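Local coordinates for protein lysyl-trna-dependent l-ysyl-phosphatidylgycerol synthase (Bacillus licheniformis, PDB 4V36) that transfers lysine from lysyl-tRNA to phosphatidylglycerol, giving the lysyl-phosphatidylglycerol linked to bacterial resistance, at residues Leu64-Gly69 with Tyr95-Glu100; Ser73-Ile78 with Met102-Asp107; Leu91-Gln96 with Lys309-Arg314; Gly116-Val121 with Val305-Tyr310. All coordinates share one frame; numbering follows the deposited sequence.

Contact 1 of 4, residues Leu64-Gly69 with Tyr95-Glu100; sequences LGDPSG and YQIERE
Asp66 reaches across to Ile97 and Glu98, just beyond the parallel pair Leu64-Tyr95. Its CG stands beside its own backbone N (chi1 -67°), and the Asp66 and Ile97 side chains cross at about a right angle. From CB outward, Asp66 CG comes within 3.8 Å of Ile97 CB; OD1 lies 3.5 Å from Ile97 CB and is hydrogen-bonded to Tyr105 OH; OD2 accepts the amide of Glu98 through its syn lone pair (N to OD2 3.0 Å). Both carboxylate oxygens are thus engaged, which fixes the rotation of the group. Before it, Gly65 N donates to Tyr95 O at 2.6 Å, and Gly65 CA approaches Gln96 O at 3.3 Å in a CA-H...O contact. Leu64 CD1 meets the edge of the Tyr95 ring at CD2, 3.8 Å away, the two side chains running alongside each other. The parallel strands 60-69 and 91-97, joined through helix 74-87, form a beta-alpha-beta crossover.

Contact 2 of 4, residues Ser73-Ile78 with Met102-Asp107; sequences SFPLVI and MALYHD
Helix 74-78 and the weakly bonded helix 102-106 run in broadly the same direction, their axes 36° apart and 10.4 Å from each other at closest approach, with Pro75 and Leu104 nearest in the backbone. This is apolar helix-helix packing beside the mixed sheet: the first segment opens the connecting helix of a beta-alpha-beta unit, and the second follows that unit's last strand. No hydrogen bond crosses between them. Leu104 points into the neighbouring helix and carries most of the contact. Its CD1 meets both Phe74 CB and Ile78 CD1, each at 3.9 Å, while CD2 lies against the pyrrolidine ring of Pro75, 3.7 Å from CG. Leu104 CB also meets Ile78 CD1, the two side chains crossing at about a right angle. An extended Ile78 chain (chi2 176°) carries that terminal methyl in between Leu104 CB and Tyr105 CE1. Tyr105 has its polar partner outside the two helices, in Asp66, and its ring also meets that of Phe94. Pro67 of strand 60-69 lies against Phe74, Ile78 and Tyr105 alike. Ile78 CD1 sits 3.6 Å from Tyr105 CE1, approaching the ring obliquely.

Contact 3 of 4, residues Leu91-Gln96 with Lys309-Arg314; sequences LVIFYQ and KYLAYR
Phe94 and Ala312 exchange both of their backbone hydrogen bonds. Phe94 N donates to Ala312 O at 3.2 Å, almost straight and on a lone pair of the carbonyl; Ala312 N returns a shorter bond to Phe94 O, 2.8 Å, also in the carbonyl plane. Phe94 O further receives a CA-H...O contact from Leu311 CA. This is an antiparallel hydrogen-bonded pair, with Phe94 CB and Ala312 CB 3.6 Å apart on one face of the sheet. Leu91, Ile93 and Tyr95 make backbone bonds to strand 60-69 and its approach, and Val92 O is bonded to Tyr110 OH. At the end of the pairing Gln96 and Ile97 both face Tyr310, a G1 beta bulge in which Gln96 takes a positive phi of 60°. Lys309 NZ donates to Gln96 O at 3.2 Å, from well above the carbonyl plane, and has a weak, long ion pair with Glu98. Bends at chi2 and chi3 bring CE and NZ to Gln96 O. On the other face, Leu311 CD1 fits between Ile93 CG2, at 3.7 Å, and the edge of the Tyr95 ring.

Contact 4 of 4, residues Gly116-Val121 with Val305-Tyr310; sequences GEEAIV and VWRGKY
Gly116 opens an antiparallel pairing with 305-310, its carbonyl O accepting Lys309 N at 2.8 Å. Glu117, in a non-hydrogen-bonded pair with Gly308, lays its carboxylate against Trp306 CB, CD to CB 3.6 Å, with carboxylate and indole planes only 12° apart. Salt bridges to Arg296 and Lys114 satisfy the two oxygens of Glu117. Glu118 exchanges backbone bonds with Arg307 and turns to the opposite face, where its carboxylate meets Arg307 and Lys309 in a salt-bridge network. OE1 forms a salt bridge to Arg307 NH2 at 3.6 Å, the carboxylate and guanidinium planes 71° apart, while OE2 packs on Lys309 CD at 3.3 Å and makes a long ion pair with NZ. Asn257 also bonds to OE1, and Glu220 takes Arg307 NH2. A bend at chi3 (68°) turns the guanidinium of Arg307 toward Ile120 and Glu118. Ala119 CB touches Trp306 CZ3 at 3.7 Å, on the face shared with Glu117. Ile120, bonded both ways to Val305 through the backbone, sets CD1 over one face of the guanidinium, 3.4 Å from Arg307 NH2. Strand 111-122 lies between strands 305-313 and 255-261 in the mixed sheet, with helix 296-300 against Ala119 and Trp306.

From the N terminus, strand 60-69 leads into helix 74-87 and returns as strand 91-97, where contact 1 closes the first loop across 25 residues. Contact 2 crosses it in sequence: it starts from the intervening helix and ends on helix 102-106, beyond contact 1, and the two contacts touch at Asp66 and Pro67. Contact 3 also crosses contact 2, pairing strand 91-97 with strand 305-313 over 212 intervening residues, and shares Tyr95 and Gln96 with contact 1. Contact 4 opens within that long loop and ends on the same strand as contact 3, overlapping it at Lys309 and Tyr310. Together, contacts 1, 3 and 4 tie four neighbouring strands, 60-69, 91-97, 305-313 and 111-122, into one sheet.

Contact 1 of 4, residues Leu64-Gly69 with Tyr95-Glu100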
loop_
_atom_site.group_PDB
_atom_site.type_symbol
_atom_site.label_atom_id
_atom_site.label_comp_id
_atom_site.label_asym_id
_atom_site.label_seq_id
_atom_site.Cartn_x
_atom_site.Cartn_y
_atom_site.Cartn_z
ATOM N N LEU A 64 3.546 -4.314 10.112
ATOM C CA LEU A 64 2.888 -3.652 8.992
ATOM C C LEU A 64 1.368 -3.755 9.099
ATOM O O LEU A 64 0.782 -4.794 8.793
ATOM C CB LEU A 64 3.360 -4.245 7.663
ATOM C CG LEU A 64 2.795 -3.582 6.404
ATOM C CD1 LEU A 64 3.180 -2.112 6.360
ATOM C CD2 LEU A 64 3.270 -4.300 5.153
ATOM N N GLY A 65 0.736 -2.672 9.541
ATOM C CA GLY A 65 -0.712 -2.605 9.618
ATOM C C GLY A 65 -1.312 -3.384 10.771
ATOM O O GLY A 65 -0.600 -3.887 11.639
ATOM N N ASP A 66 -2.639 -3.472 10.778
ATOM C CA ASP A 66 -3.359 -4.269 11.762
ATOM C C ASP A 66 -3.221 -5.753 11.423
ATOM O O ASP A 66 -2.796 -6.094 10.320
ATOM C CB ASP A 66 -4.834 -3.851 11.804
ATOM C CG ASP A 66 -5.025 -2.444 12.333
ATOM O OD1 ASP A 66 -4.869 -2.242 13.556
ATOM O OD2 ASP A 66 -5.339 -1.541 11.528
ATOM N N PRO A 67 -3.559 -6.641 12.374
ATOM C CA PRO A 67 -3.512 -8.073 12.058
ATOM C C PRO A 67 -4.467 -8.465 10.932
ATOM O O PRO A 67 -5.412 -7.734 10.636
ATOM C CB PRO A 67 -3.931 -8.736 13.374
ATOM C CG PRO A 67 -3.575 -7.750 14.422
ATOM C CD PRO A 67 -3.824 -6.406 13.804
ATOM N N SER A 68 -4.211 -9.610 10.310
ATOM C CA SER A 68 -5.088 -10.132 9.268
ATOM C C SER A 68 -5.881 -11.317 9.805
ATOM O O SER A 68 -5.429 -12.010 10.714
ATOM C CB SER A 68 -4.281 -10.548 8.037
ATOM O OG SER A 68 -3.526 -9.462 7.526
ATOM N N GLY A 69 -7.065 -11.544 9.244
ATOM C CA GLY A 69 -7.891 -12.666 9.648
ATOM C C GLY A 69 -9.125 -12.260 10.431
ATOM O O GLY A 69 -9.673 -11.178 10.224
ATOM N N TYR A 95 2.910 0.009 12.243
ATOM C CA TYR A 95 2.931 0.987 11.164
ATOM C C TYR A 95 1.695 0.898 10.271
ATOM O O TYR A 95 1.347 -0.174 9.778
ATOM C CB TYR A 95 4.201 0.809 10.330
ATOM C CG TYR A 95 4.284 1.720 9.130
ATOM C CD1 TYR A 95 4.417 3.094 9.282
ATOM C CD2 TYR A 95 4.244 1.204 7.842
ATOM C CE1 TYR A 95 4.497 3.930 8.183
ATOM C CE2 TYR A 95 4.326 2.030 6.739
ATOM C CZ TYR A 95 4.451 3.392 6.914
ATOM O OH TYR A 95 4.530 4.215 5.815
ATOM N N GLN A 96 1.047 2.044 10.070
ATOM C CA GLN A 96 -0.164 2.165 9.255
ATOM C C GLN A 96 -1.322 1.309 9.763
ATOM O O GLN A 96 -1.854 0.471 9.035
ATOM C CB GLN A 96 0.127 1.817 7.791
ATOM C CG GLN A 96 0.933 2.871 7.052
ATOM C CD GLN A 96 0.834 2.733 5.546
ATOM O OE1 GLN A 96 -0.146 2.203 5.024
ATOM N NE2 GLN A 96 1.852 3.211 4.840
ATOM N N ILE A 97 -1.713 1.534 11.013
ATOM C CA ILE A 97 -2.928 0.934 11.550
ATOM C C ILE A 97 -4.079 1.913 11.360
ATOM O O ILE A 97 -3.862 3.065 10.987
ATOM C CB ILE A 97 -2.793 0.578 13.041
ATOM C CG1 ILE A 97 -2.756 1.848 13.894
ATOM C CG2 ILE A 97 -1.556 -0.280 13.272
ATOM C CD1 ILE A 97 -2.744 1.584 15.382
ATOM N N GLU A 98 -5.301 1.458 11.616
ATOM C CA GLU A 98 -6.471 2.307 11.436
ATOM C C GLU A 98 -7.084 2.697 12.779
ATOM O O GLU A 98 -6.829 2.054 13.797
ATOM C CB GLU A 98 -7.506 1.607 10.555
ATOM C CG GLU A 98 -6.990 1.273 9.163
ATOM C CD GLU A 98 -8.049 0.657 8.273
ATOM O OE1 GLU A 98 -9.241 0.706 8.641
ATOM O OE2 GLU A 98 -7.689 0.122 7.204
ATOM N N ARG A 99 -7.889 3.756 12.769
ATOM C CA ARG A 99 -8.427 4.338 13.996
ATOM C C ARG A 99 -9.351 3.392 14.763
ATOM O O ARG A 99 -9.324 3.354 15.993
ATOM C CB ARG A 99 -9.171 5.639 13.677
ATOM C CG ARG A 99 -9.956 6.212 14.849
ATOM C CD ARG A 99 -10.386 7.647 14.592
ATOM N NE ARG A 99 -9.247 8.562 14.575
ATOM C CZ ARG A 99 -8.696 9.086 15.665
ATOM N NH1 ARG A 99 -9.177 8.783 16.864
ATOM N NH2 ARG A 99 -7.661 9.910 15.560
ATOM N N GLU A 100 -10.151 2.615 14.040
ATOM C CA GLU A 100 -11.150 1.762 14.677
ATOM C C GLU A 100 -10.531 0.580 15.423
ATOM O O GLU A 100 -11.244 -0.226 16.024
ATOM C CB GLU A 100 -12.154 1.249 13.642
ATOM C CG GLU A 100 -11.661 0.084 12.799
ATOM C CD GLU A 100 -10.695 0.511 11.714
ATOM O OE1 GLU A 100 -10.650 1.719 11.398
ATOM O OE2 GLU A 100 -9.982 -0.363 11.178
#

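Contact 2 of 4, residues Ser73-Ile78 with Met102-Asp107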
loop_
_atom_site.group_PDB
_atom_site.type_symbol
_atom_site.label_atom_id
_atom_site.label_comp_id
_atom_site.label_asym_id
_atom_site.label_seq_id
_atom_site.Cartn_x
_atom_site.Cartn_y
_atom_site.Cartn_z
ATOM N N SER A 73 -10.019 -12.578 16.977
ATOM C CA SER A 73 -8.762 -13.145 17.446
ATOM C C SER A 73 -7.650 -12.099 17.468
ATOM O O SER A 73 -6.507 -12.406 17.811
ATOM C CB SER A 73 -8.349 -14.330 16.571
ATOM O OG SER A 73 -9.283 -15.391 16.673
ATOM N N PHE A 74 -7.990 -10.866 17.103
ATOM C CA PHE A 74 -7.014 -9.778 17.076
ATOM C C PHE A 74 -6.431 -9.442 18.457
ATOM O O PHE A 74 -5.225 -9.228 18.567
ATOM C CB PHE A 74 -7.625 -8.514 16.455
ATOM C CG PHE A 74 -7.747 -8.567 14.956
ATOM C CD1 PHE A 74 -7.412 -9.714 14.255
ATOM C CD2 PHE A 74 -8.183 -7.460 14.248
ATOM C CE1 PHE A 74 -7.523 -9.760 12.878
ATOM C CE2 PHE A 74 -8.293 -7.499 12.870
ATOM C CZ PHE A 74 -7.964 -8.651 12.186
ATOM N N PRO A 75 -7.271 -9.376 19.512
ATOM C CA PRO A 75 -6.649 -9.139 20.821
ATOM C C PRO A 75 -5.705 -10.264 21.237
ATOM O O PRO A 75 -4.725 -10.015 21.937
ATOM C CB PRO A 75 -7.850 -9.064 21.772
ATOM C CG PRO A 75 -8.982 -8.649 20.913
ATOM C CD PRO A 75 -8.743 -9.324 19.598
ATOM N N LEU A 76 -5.999 -11.484 20.800
ATOM C CA LEU A 76 -5.187 -12.641 21.155
ATOM C C LEU A 76 -3.811 -12.605 20.492
ATOM O O LEU A 76 -2.795 -12.823 21.150
ATOM C CB LEU A 76 -5.912 -13.935 20.779
ATOM C CG LEU A 76 -5.145 -15.234 21.041
ATOM C CD1 LEU A 76 -4.767 -15.351 22.510
ATOM C CD2 LEU A 76 -5.963 -16.435 20.600
ATOM N N VAL A 77 -3.783 -12.330 19.191
ATOM C CA VAL A 77 -2.531 -12.342 18.441
ATOM C C VAL A 77 -1.626 -11.180 18.852
ATOM O O VAL A 77 -0.403 -11.320 18.891
ATOM C CB VAL A 77 -2.784 -12.303 16.910
ATOM C CG1 VAL A 77 -3.520 -11.033 16.501
ATOM C CG2 VAL A 77 -1.476 -12.443 16.146
ATOM N N ILE A 78 -2.229 -10.040 19.177
ATOM C CA ILE A 78 -1.471 -8.880 19.628
ATOM C C ILE A 78 -0.872 -9.159 21.001
ATOM O O ILE A 78 0.272 -8.798 21.278
ATOM C CB ILE A 78 -2.352 -7.616 19.681
ATOM C CG1 ILE A 78 -2.797 -7.225 18.271
ATOM C CG2 ILE A 78 -1.603 -6.461 20.329
ATOM C CD1 ILE A 78 -3.745 -6.052 18.236
ATOM N N MET A 102 -7.695 1.210 17.477
ATOM C CA MET A 102 -6.828 1.846 18.467
ATOM C C MET A 102 -6.998 1.256 19.865
ATOM O O MET A 102 -6.071 1.286 20.674
ATOM C CB MET A 102 -7.088 3.353 18.512
ATOM C CG MET A 102 -6.501 4.119 17.342
ATOM S SD MET A 102 -6.918 5.873 17.396
ATOM C CE MET A 102 -5.981 6.490 16.002
ATOM N N ALA A 103 -8.184 0.722 20.143
ATOM C CA ALA A 103 -8.478 0.141 21.449
ATOM C C ALA A 103 -7.611 -1.085 21.725
ATOM O O ALA A 103 -7.319 -1.403 22.878
ATOM C CB ALA A 103 -9.951 -0.222 21.544
ATOM N N LEU A 104 -7.203 -1.764 20.659
ATOM C CA LEU A 104 -6.374 -2.959 20.775
ATOM C C LEU A 104 -4.976 -2.632 21.291
ATOM O O LEU A 104 -4.354 -3.441 21.980
ATOM C CB LEU A 104 -6.270 -3.667 19.422
ATOM C CG LEU A 104 -7.568 -4.181 18.796
ATOM C CD1 LEU A 104 -7.316 -4.689 17.386
ATOM C CD2 LEU A 104 -8.177 -5.274 19.658
ATOM N N TYR A 105 -4.487 -1.443 20.956
ATOM C CA TYR A 105 -3.117 -1.064 21.284
ATOM C C TYR A 105 -3.053 -0.113 22.473
ATOM O O TYR A 105 -2.026 -0.019 23.145
ATOM C CB TYR A 105 -2.443 -0.425 20.066
ATOM C CG TYR A 105 -2.612 -1.223 18.795
ATOM C CD1 TYR A 105 -1.778 -2.295 18.508
ATOM C CD2 TYR A 105 -3.610 -0.908 17.883
ATOM C CE1 TYR A 105 -1.932 -3.029 17.347
ATOM C CE2 TYR A 105 -3.772 -1.636 16.720
ATOM C CZ TYR A 105 -2.931 -2.694 16.457
ATOM O OH TYR A 105 -3.089 -3.423 15.301
ATOM N N HIS A 106 -4.152 0.588 22.732
ATOM C CA HIS A 106 -4.205 1.551 23.826
ATOM C C HIS A 106 -4.073 0.865 25.183
ATOM O O HIS A 106 -3.543 1.443 26.131
ATOM C CB HIS A 106 -5.507 2.354 23.769
ATOM C CG HIS A 106 -5.579 3.461 24.774
ATOM N ND1 HIS A 106 -4.457 4.001 25.368
ATOM C CD2 HIS A 106 -6.636 4.129 25.291
ATOM C CE1 HIS A 106 -4.823 4.954 26.207
ATOM N NE2 HIS A 106 -6.140 5.052 26.178
ATOM N N ASP A 107 -4.552 -0.372 25.267
ATOM C CA ASP A 107 -4.498 -1.133 26.512
ATOM C C ASP A 107 -3.073 -1.543 26.867
ATOM O O ASP A 107 -2.786 -1.889 28.013
ATOM C CB ASP A 107 -5.392 -2.371 26.419
ATOM C CG ASP A 107 -6.868 -2.022 26.359
ATOM O OD1 ASP A 107 -7.258 -0.987 26.942
ATOM O OD2 ASP A 107 -7.635 -2.781 25.731
#

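Contact 3 of 4, residues Leu91-Gln96 with Lys309-Arg314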
loop_
_atom_site.group_PDB
_atom_site.type_symbol
_atom_site.label_atom_id
_atom_site.label_comp_id
_atom_site.label_asym_id
_atom_site.label_seq_id
_atom_site.Cartn_x
_atom_site.Cartn_y
_atom_site.Cartn_z
ATOM N N LEU A 91 11.445 -3.905 21.323
ATOM C CA LEU A 91 10.433 -2.861 21.249
ATOM C C LEU A 91 9.573 -3.088 20.012
ATOM O O LEU A 91 10.092 -3.389 18.938
ATOM C CB LEU A 91 11.081 -1.475 21.211
ATOM C CG LEU A 91 10.137 -0.271 21.154
ATOM C CD1 LEU A 91 9.318 -0.162 22.431
ATOM C CD2 LEU A 91 10.913 1.012 20.894
ATOM N N VAL A 92 8.260 -2.952 20.158
ATOM C CA VAL A 92 7.356 -3.226 19.046
ATOM C C VAL A 92 6.689 -1.960 18.522
ATOM O O VAL A 92 6.121 -1.179 19.285
ATOM C CB VAL A 92 6.268 -4.235 19.445
ATOM C CG1 VAL A 92 5.320 -4.482 18.281
ATOM C CG2 VAL A 92 6.900 -5.535 19.899
ATOM N N ILE A 93 6.767 -1.769 17.209
ATOM C CA ILE A 93 6.160 -0.623 16.548
ATOM C C ILE A 93 5.110 -1.089 15.542
ATOM O O ILE A 93 5.330 -2.055 14.812
ATOM C CB ILE A 93 7.221 0.234 15.829
ATOM C CG1 ILE A 93 8.376 0.562 16.778
ATOM C CG2 ILE A 93 6.601 1.503 15.270
ATOM C CD1 ILE A 93 9.593 1.137 16.086
ATOM N N PHE A 94 3.967 -0.412 15.515
ATOM C CA PHE A 94 2.917 -0.730 14.554
ATOM C C PHE A 94 2.796 0.380 13.514
ATOM O O PHE A 94 2.598 1.546 13.855
ATOM C CB PHE A 94 1.579 -0.947 15.265
ATOM C CG PHE A 94 1.570 -2.131 16.193
ATOM C CD1 PHE A 94 1.961 -1.998 17.515
ATOM C CD2 PHE A 94 1.175 -3.378 15.739
ATOM C CE1 PHE A 94 1.956 -3.086 18.367
ATOM C CE2 PHE A 94 1.168 -4.470 16.587
ATOM C CZ PHE A 94 1.560 -4.324 17.903
ATOM N N TYR A 95 2.910 0.009 12.243
ATOM C CA TYR A 95 2.931 0.987 11.164
ATOM C C TYR A 95 1.695 0.898 10.271
ATOM O O TYR A 95 1.347 -0.174 9.778
ATOM C CB TYR A 95 4.201 0.809 10.330
ATOM C CG TYR A 95 4.284 1.720 9.130
ATOM C CD1 TYR A 95 4.417 3.094 9.282
ATOM C CD2 TYR A 95 4.244 1.204 7.842
ATOM C CE1 TYR A 95 4.497 3.930 8.183
ATOM C CE2 TYR A 95 4.326 2.030 6.739
ATOM C CZ TYR A 95 4.451 3.392 6.914
ATOM O OH TYR A 95 4.530 4.215 5.815
ATOM N N GLN A 96 1.047 2.044 10.070
ATOM C CA GLN A 96 -0.164 2.165 9.255
ATOM C C GLN A 96 -1.322 1.309 9.763
ATOM O O GLN A 96 -1.854 0.471 9.035
ATOM C CB GLN A 96 0.127 1.817 7.791
ATOM C CG GLN A 96 0.933 2.871 7.052
ATOM C CD GLN A 96 0.834 2.733 5.546
ATOM O OE1 GLN A 96 -0.146 2.203 5.024
ATOM N NE2 GLN A 96 1.852 3.211 4.840
ATOM N N LYS A 309 -4.388 6.772 8.441
ATOM C CA LYS A 309 -3.500 5.694 8.858
ATOM C C LYS A 309 -2.593 6.208 9.971
ATOM O O LYS A 309 -2.142 7.352 9.928
ATOM C CB LYS A 309 -2.673 5.178 7.677
ATOM C CG LYS A 309 -3.498 4.847 6.442
ATOM C CD LYS A 309 -3.437 3.367 6.105
ATOM C CE LYS A 309 -4.088 2.518 7.182
ATOM N NZ LYS A 309 -4.082 1.072 6.818
ATOM N N TYR A 310 -2.329 5.369 10.966
ATOM C CA TYR A 310 -1.630 5.827 12.161
ATOM C C TYR A 310 -0.407 4.992 12.513
ATOM O O TYR A 310 -0.333 3.804 12.201
ATOM C CB TYR A 310 -2.590 5.841 13.354
ATOM C CG TYR A 310 -3.786 6.746 13.169
ATOM C CD1 TYR A 310 -4.940 6.285 12.546
ATOM C CD2 TYR A 310 -3.764 8.059 13.622
ATOM C CE1 TYR A 310 -6.036 7.109 12.376
ATOM C CE2 TYR A 310 -4.856 8.889 13.456
ATOM C CZ TYR A 310 -5.988 8.410 12.834
ATOM O OH TYR A 310 -7.075 9.236 12.667
ATOM N N LEU A 311 0.553 5.634 13.170
ATOM C CA LEU A 311 1.700 4.940 13.736
ATOM C C LEU A 311 1.462 4.703 15.221
ATOM O O LEU A 311 1.133 5.633 15.955
ATOM C CB LEU A 311 2.983 5.746 13.527
ATOM C CG LEU A 311 4.270 5.141 14.092
ATOM C CD1 LEU A 311 4.709 3.944 13.265
ATOM C CD2 LEU A 311 5.376 6.179 14.160
ATOM N N ALA A 312 1.618 3.460 15.661
ATOM C CA ALA A 312 1.467 3.143 17.076
ATOM C C ALA A 312 2.832 3.000 17.735
ATOM O O ALA A 312 3.594 2.084 17.425
ATOM C CB ALA A 312 0.646 1.878 17.259
ATOM N N TYR A 313 3.132 3.919 18.647
ATOM C CA TYR A 313 4.418 3.947 19.335
ATOM C C TYR A 313 4.204 4.089 20.838
ATOM O O TYR A 313 3.093 4.362 21.287
ATOM C CB TYR A 313 5.281 5.095 18.807
ATOM C CG TYR A 313 4.686 6.462 19.061
ATOM C CD1 TYR A 313 3.697 6.979 18.232
ATOM C CD2 TYR A 313 5.109 7.235 20.134
ATOM C CE1 TYR A 313 3.147 8.227 18.465
ATOM C CE2 TYR A 313 4.566 8.483 20.374
ATOM C CZ TYR A 313 3.587 8.974 19.537
ATOM O OH TYR A 313 3.045 10.217 19.777
ATOM N N ARG A 314 5.269 3.912 21.614
ATOM C CA ARG A 314 5.154 3.983 23.067
ATOM C C ARG A 314 5.724 5.282 23.633
ATOM O O ARG A 314 5.049 5.987 24.384
ATOM C CB ARG A 314 5.847 2.782 23.716
ATOM C CG ARG A 314 5.347 1.439 23.206
ATOM C CD ARG A 314 5.642 0.311 24.187
ATOM N NE ARG A 314 4.776 0.363 25.362
ATOM C CZ ARG A 314 5.142 0.851 26.543
ATOM N NH1 ARG A 314 6.368 1.329 26.716
ATOM N NH2 ARG A 314 4.285 0.857 27.555
#

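Contact 4 of 4, residues Gly116-Val121 with Val305-Tyr310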
loop_
_atom_site.group_PDB
_atom_site.type_symbol
_atom_site.label_atom_id
_atom_site.label_comp_id
_atom_site.label_asym_id
_atom_site.label_seq_id
_atom_site.Cartn_x
_atom_site.Cartn_y
_atom_site.Cartn_z
ATOM N N GLY A 116 -0.997 9.860 7.645
ATOM C CA GLY A 116 -1.615 10.375 6.440
ATOM C C GLY A 116 -2.997 9.780 6.264
ATOM O O GLY A 116 -3.527 9.151 7.179
ATOM N N GLU A 117 -3.583 9.975 5.089
ATOM C CA GLU A 117 -4.914 9.453 4.810
ATOM C C GLU A 117 -4.964 8.763 3.453
ATOM O O GLU A 117 -4.354 9.224 2.489
ATOM C CB GLU A 117 -5.953 10.577 4.867
ATOM C CG GLU A 117 -6.209 11.115 6.268
ATOM C CD GLU A 117 -7.088 12.352 6.273
ATOM O OE1 GLU A 117 -6.777 13.310 5.532
ATOM O OE2 GLU A 117 -8.086 12.369 7.023
ATOM N N GLU A 118 -5.686 7.649 3.392
ATOM C CA GLU A 118 -5.883 6.931 2.139
ATOM C C GLU A 118 -7.061 7.511 1.367
ATOM O O GLU A 118 -8.136 7.726 1.926
ATOM C CB GLU A 118 -6.110 5.440 2.397
ATOM C CG GLU A 118 -4.873 4.684 2.846
ATOM C CD GLU A 118 -5.136 3.203 3.034
ATOM O OE1 GLU A 118 -6.319 2.818 3.156
ATOM O OE2 GLU A 118 -4.162 2.423 3.057
ATOM N N ALA A 119 -6.853 7.762 0.080
ATOM C CA ALA A 119 -7.908 8.289 -0.775
ATOM C C ALA A 119 -8.810 7.164 -1.268
ATOM O O ALA A 119 -8.395 6.327 -2.069
ATOM C CB ALA A 119 -7.312 9.047 -1.949
ATOM N N ILE A 120 -10.048 7.149 -0.783
ATOM C CA ILE A 120 -11.015 6.134 -1.180
ATOM C C ILE A 120 -12.064 6.727 -2.113
ATOM O O ILE A 120 -12.896 7.529 -1.694
ATOM C CB ILE A 120 -11.718 5.513 0.039
ATOM C CG1 ILE A 120 -10.689 5.109 1.097
ATOM C CG2 ILE A 120 -12.566 4.323 -0.384
ATOM C CD1 ILE A 120 -9.651 4.130 0.599
ATOM N N VAL A 121 -12.018 6.324 -3.379
ATOM C CA VAL A 121 -12.912 6.872 -4.391
ATOM C C VAL A 121 -14.151 6.007 -4.592
ATOM O O VAL A 121 -14.048 4.807 -4.846
ATOM C CB VAL A 121 -12.190 7.031 -5.743
ATOM C CG1 VAL A 121 -13.163 7.482 -6.821
ATOM C CG2 VAL A 121 -11.040 8.014 -5.613
ATOM N N VAL A 305 -13.076 9.781 -0.131
ATOM C CA VAL A 305 -13.293 9.778 1.307
ATOM C C VAL A 305 -11.984 9.398 1.991
ATOM O O VAL A 305 -11.471 8.296 1.796
ATOM C CB VAL A 305 -14.405 8.800 1.723
ATOM C CG1 VAL A 305 -14.572 8.805 3.234
ATOM C CG2 VAL A 305 -15.713 9.159 1.033
ATOM N N TRP A 306 -11.440 10.316 2.783
ATOM C CA TRP A 306 -10.138 10.101 3.403
ATOM C C TRP A 306 -10.216 9.134 4.580
ATOM O O TRP A 306 -11.068 9.275 5.455
ATOM C CB TRP A 306 -9.540 11.432 3.860
ATOM C CG TRP A 306 -9.308 12.399 2.737
ATOM C CD1 TRP A 306 -10.040 13.514 2.450
ATOM C CD2 TRP A 306 -8.279 12.328 1.743
ATOM N NE1 TRP A 306 -9.528 14.145 1.342
ATOM C CE2 TRP A 306 -8.446 13.436 0.889
ATOM C CE3 TRP A 306 -7.232 11.435 1.493
ATOM C CZ2 TRP A 306 -7.606 13.677 -0.195
ATOM C CZ3 TRP A 306 -6.399 11.676 0.416
ATOM C CH2 TRP A 306 -6.591 12.788 -0.415
ATOM N N ARG A 307 -9.324 8.148 4.585
ATOM C CA ARG A 307 -9.228 7.207 5.695
ATOM C C ARG A 307 -7.831 7.251 6.306
ATOM O O ARG A 307 -6.852 6.854 5.674
ATOM C CB ARG A 307 -9.567 5.785 5.240
ATOM C CG ARG A 307 -9.527 4.764 6.367
ATOM C CD ARG A 307 -10.316 3.505 6.032
ATOM N NE ARG A 307 -9.702 2.724 4.964
ATOM C CZ ARG A 307 -10.330 2.358 3.851
ATOM N NH1 ARG A 307 -11.595 2.704 3.653
ATOM N NH2 ARG A 307 -9.693 1.644 2.932
ATOM N N GLY A 308 -7.750 7.736 7.541
ATOM C CA GLY A 308 -6.476 7.950 8.201
ATOM C C GLY A 308 -5.710 6.690 8.556
ATOM O O GLY A 308 -6.294 5.669 8.918
ATOM N N LYS A 309 -4.388 6.772 8.441
ATOM C CA LYS A 309 -3.500 5.694 8.858
ATOM C C LYS A 309 -2.593 6.208 9.971
ATOM O O LYS A 309 -2.142 7.352 9.928
ATOM C CB LYS A 309 -2.673 5.178 7.677
ATOM C CG LYS A 309 -3.498 4.847 6.442
ATOM C CD LYS A 309 -3.437 3.367 6.105
ATOM C CE LYS A 309 -4.088 2.518 7.182
ATOM N NZ LYS A 309 -4.082 1.072 6.818
ATOM N N TYR A 310 -2.329 5.369 10.966
ATOM C CA TYR A 310 -1.630 5.827 12.161
ATOM C C TYR A 310 -0.407 4.992 12.513
ATOM O O TYR A 310 -0.333 3.804 12.201
ATOM C CB TYR A 310 -2.590 5.841 13.354
ATOM C CG TYR A 310 -3.786 6.746 13.169
ATOM C CD1 TYR A 310 -4.940 6.285 12.546
ATOM C CD2 TYR A 310 -3.764 8.059 13.622
ATOM C CE1 TYR A 310 -6.036 7.109 12.376
ATOM C CE2 TYR A 310 -4.856 8.889 13.456
ATOM C CZ TYR A 310 -5.988 8.410 12.834
ATOM O OH TYR A 310 -7.075 9.236 12.667
#